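Long-range contact in DUF5642 domain-containing protein (Mycobacterium smegmatis, PDB 4TMD), which is of unknown function but is made with a signal sequence, is probably a lipoprotein, and belongs to the Mog1p/PsbP clan: residues 121-126 against 184-189. Numbering follows the deposited sequence.
Sequences PQIDDA and ELLSAA
The C-terminal helix 179-194 lies across one face of the antiparallel sheet, and the loop joining strands 111-118 and 127-137 runs along its flank, where Pro121 and Ile123 press on Leu186 and Ser187. Pro121 brings the edge of its ring: CG touches Leu186 CD2 at 3.7 Å, while CG and CB together meet Ser187 OG, each at 3.7 Å. Ile123 comes in with the end of its longer branch. CG1 lies beside the backbone N and the chain is then fully extended (chi2 180°), which carries CD1 out to the helix. There CD1 rests 3.9 Å from Leu186 CG, and at the same distance from Ser187 CA, in the angle between the leucine side chain and the helix backbone. Leu186 offers CD2 to both partners, with Ile123 CD1 3.9 Å from that methyl.

The polar link is made through water. Ser187 OG, turned away from its carbonyl carbon by chi1 of -62°, stands 2.8 Å from a water, and that water donates to Gln122 O at 2.6 Å, tying the loop backbone to the helix. Beyond Ile123 the chain reverses in a type II beta turn, closed by a weak bond from Ala126 N to Ile123 O, before entering strand 127-137.

Pro121 O takes a hydrogen bond from Thr128 OG1, fastening the loop to that strand. Farther along the helix, Ile123 also touches Val190 and Arg194, while Arg194 NH2 bonds to Asp124 O; beneath, Leu186 continues onto Val160 and Val162 of strand 158-166, so this one leucine touches both the loop and the sheet.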
ATOM      1  N   PRO A 121      -7.742   3.021   9.180  1.00 18.29           N
ATOM      2  CA  PRO A 121      -8.388   2.572  10.424  1.00 20.61           C
ATOM      3  C   PRO A 121      -7.510   2.658  11.666  1.00 16.69           C
ATOM      4  O   PRO A 121      -6.279   2.533  11.588  1.00 15.12           O
ATOM      5  CB  PRO A 121      -8.726   1.107  10.131  1.00 18.03           C
ATOM      6  CG  PRO A 121      -7.669   0.695   9.123  1.00 20.15           C
ATOM      7  CD  PRO A 121      -7.513   1.903   8.244  1.00 21.62           C
ATOM      8  N   GLN A 122      -8.156   2.852  12.812  1.00 19.54           N
ATOM      9  CA  GLN A 122      -7.473   2.748  14.093  1.00 14.26           C
ATOM     10  C   GLN A 122      -7.122   1.296  14.308  1.00 15.04           C
ATOM     11  O   GLN A 122      -7.993   0.439  14.225  1.00 19.19           O
ATOM     12  CB  GLN A 122      -8.348   3.246  15.247  1.00 15.76           C
ATOM     13  CG  GLN A 122      -7.634   3.259  16.603  1.00 16.84           C
ATOM     14  CD  GLN A 122      -8.532   3.784  17.713  1.00 37.83           C
ATOM     15  OE1 GLN A 122      -8.775   4.993  17.822  1.00 23.94           O
ATOM     16  NE2 GLN A 122      -9.050   2.873  18.535  1.00 30.53           N
ATOM     17  N   ILE A 123      -5.855   1.019  14.581  1.00 14.54           N
ATOM     18  CA  ILE A 123      -5.437  -0.331  14.924  1.00 16.98           C
ATOM     19  C   ILE A 123      -4.619  -0.291  16.209  1.00 20.16           C
ATOM     20  O   ILE A 123      -3.640   0.444  16.298  1.00 18.27           O
ATOM     21  CB  ILE A 123      -4.603  -0.990  13.806  1.00 17.63           C
ATOM     22  CG1 ILE A 123      -5.448  -1.186  12.544  1.00 18.73           C
ATOM     23  CG2 ILE A 123      -4.045  -2.353  14.296  1.00 15.12           C
ATOM     24  CD1 ILE A 123      -4.691  -1.845  11.396  1.00 13.61           C
ATOM     25  N   ASP A 124      -5.026  -1.082  17.196  1.00 20.61           N
ATOM     26  CA  ASP A 124      -4.362  -1.083  18.503  1.00 23.17           C
ATOM     27  C   ASP A 124      -2.860  -1.297  18.408  1.00 21.08           C
ATOM     28  O   ASP A 124      -2.389  -2.248  17.764  1.00 20.67           O
ATOM     29  CB  ASP A 124      -4.972  -2.148  19.410  1.00 28.48           C
ATOM     30  CG  ASP A 124      -6.396  -1.811  19.824  1.00 36.90           C
ATOM     31  OD1 ASP A 124      -6.746  -0.609  19.830  1.00 40.44           O
ATOM     32  OD2 ASP A 124      -7.168  -2.746  20.142  1.00 59.70           O
ATOM     33  N   ASP A 125      -2.122  -0.391  19.045  1.00 19.31           N
ATOM     34  CA  ASP A 125      -0.671  -0.463  19.122  1.00 21.84           C
ATOM     35  C   ASP A 125      -0.026  -0.502  17.745  1.00 22.79           C
ATOM     36  O   ASP A 125       0.967  -1.194  17.531  1.00 20.88           O
ATOM     37  CB  ASP A 125      -0.247  -1.685  19.931  1.00 27.45           C
ATOM     38  CG  ASP A 125      -0.772  -1.644  21.344  1.00 45.15           C
ATOM     39  OD1 ASP A 125      -0.591  -0.596  22.011  1.00 40.33           O
ATOM     40  OD2 ASP A 125      -1.382  -2.649  21.775  1.00 49.14           O
ATOM     41  N   ALA A 126      -0.611   0.232  16.811  1.00 19.03           N
ATOM     42  CA  ALA A 126      -0.050   0.354  15.476  1.00 17.50           C
ATOM     43  C   ALA A 126      -0.280   1.775  15.009  1.00 16.34           C
ATOM     44  O   ALA A 126      -1.201   2.445  15.482  1.00 22.94           O
ATOM     45  CB  ALA A 126      -0.693  -0.659  14.507  1.00 16.45           C
ATOM     46  N   GLU A 184     -10.679  -2.702   5.837  1.00 14.19           N
ATOM     47  CA  GLU A 184     -10.940  -3.902   6.642  1.00 17.33           C
ATOM     48  C   GLU A 184      -9.884  -4.967   6.425  1.00 13.30           C
ATOM     49  O   GLU A 184      -9.489  -5.667   7.371  1.00 12.87           O
ATOM     50  CB  GLU A 184     -12.335  -4.458   6.344  1.00 22.13           C
ATOM     51  CG  GLU A 184     -13.415  -3.449   6.730  1.00 34.00           C
ATOM     52  CD  GLU A 184     -14.805  -3.841   6.285  1.00 48.69           C
ATOM     53  OE1 GLU A 184     -14.959  -4.896   5.626  1.00 39.02           O
ATOM     54  OE2 GLU A 184     -15.743  -3.075   6.600  1.00 57.48           O
ATOM     55  N   LEU A 185      -9.394  -5.098   5.191  1.00 13.29           N
ATOM     56  CA  LEU A 185      -8.282  -6.018   4.954  1.00 12.38           C
ATOM     57  C   LEU A 185      -7.051  -5.645   5.795  1.00 13.44           C
ATOM     58  O   LEU A 185      -6.325  -6.527   6.242  1.00 11.75           O
ATOM     59  CB  LEU A 185      -7.889  -6.046   3.469  1.00 11.84           C
ATOM     60  CG  LEU A 185      -8.813  -6.845   2.544  1.00 21.20           C
ATOM     61  CD1 LEU A 185      -8.385  -6.623   1.099  1.00 21.69           C
ATOM     62  CD2 LEU A 185      -8.750  -8.333   2.888  1.00 16.43           C
ATOM     63  N   LEU A 186      -6.804  -4.349   5.987  1.00 10.74           N
ATOM     64  CA  LEU A 186      -5.638  -3.936   6.767  1.00 10.76           C
ATOM     65  C   LEU A 186      -5.778  -4.377   8.224  1.00 12.44           C
ATOM     66  O   LEU A 186      -4.860  -4.946   8.806  1.00 10.43           O
ATOM     67  CB  LEU A 186      -5.438  -2.428   6.697  1.00 13.67           C
ATOM     68  CG  LEU A 186      -4.262  -1.933   7.542  1.00 13.88           C
ATOM     69  CD1 LEU A 186      -2.928  -2.300   6.888  1.00 12.03           C
ATOM     70  CD2 LEU A 186      -4.371  -0.419   7.790  1.00 14.85           C
ATOM     71  N   SER A 187      -6.937  -4.114   8.813  1.00 12.28           N
ATOM     72  CA  SER A 187      -7.181  -4.526  10.183  1.00 11.63           C
ATOM     73  C   SER A 187      -7.116  -6.039  10.330  1.00 13.88           C
ATOM     74  O   SER A 187      -6.548  -6.567  11.295  1.00 15.24           O
ATOM     75  CB  SER A 187      -8.537  -4.008  10.643  1.00 14.92           C
ATOM     76  OG  SER A 187      -8.536  -2.600  10.612  1.00 25.50           O
ATOM     77  N   ALA A 188      -7.702  -6.745   9.370  1.00 10.44           N
ATOM     78  CA  ALA A 188      -7.752  -8.192   9.453  1.00 14.75           C
ATOM     79  C   ALA A 188      -6.356  -8.789   9.304  1.00 12.10           C
ATOM     80  O   ALA A 188      -6.020  -9.754   9.996  1.00 11.53           O
ATOM     81  CB  ALA A 188      -8.716  -8.765   8.393  1.00 15.19           C
ATOM     82  N   ALA A 189      -5.546  -8.211   8.413  1.00 15.39           N
ATOM     83  CA  ALA A 189      -4.205  -8.725   8.161  1.00 16.04           C
ATOM     84  C   ALA A 189      -3.306  -8.536   9.374  1.00 14.77           C
ATOM     85  O   ALA A 189      -2.487  -9.400   9.694  1.00 16.36           O
ATOM     86  CB  ALA A 189      -3.585  -8.043   6.953  1.00 15.20           C
TER
HETATM   87  O   HOH W   1      -8.910  -1.776  13.308  1.00 28.27           O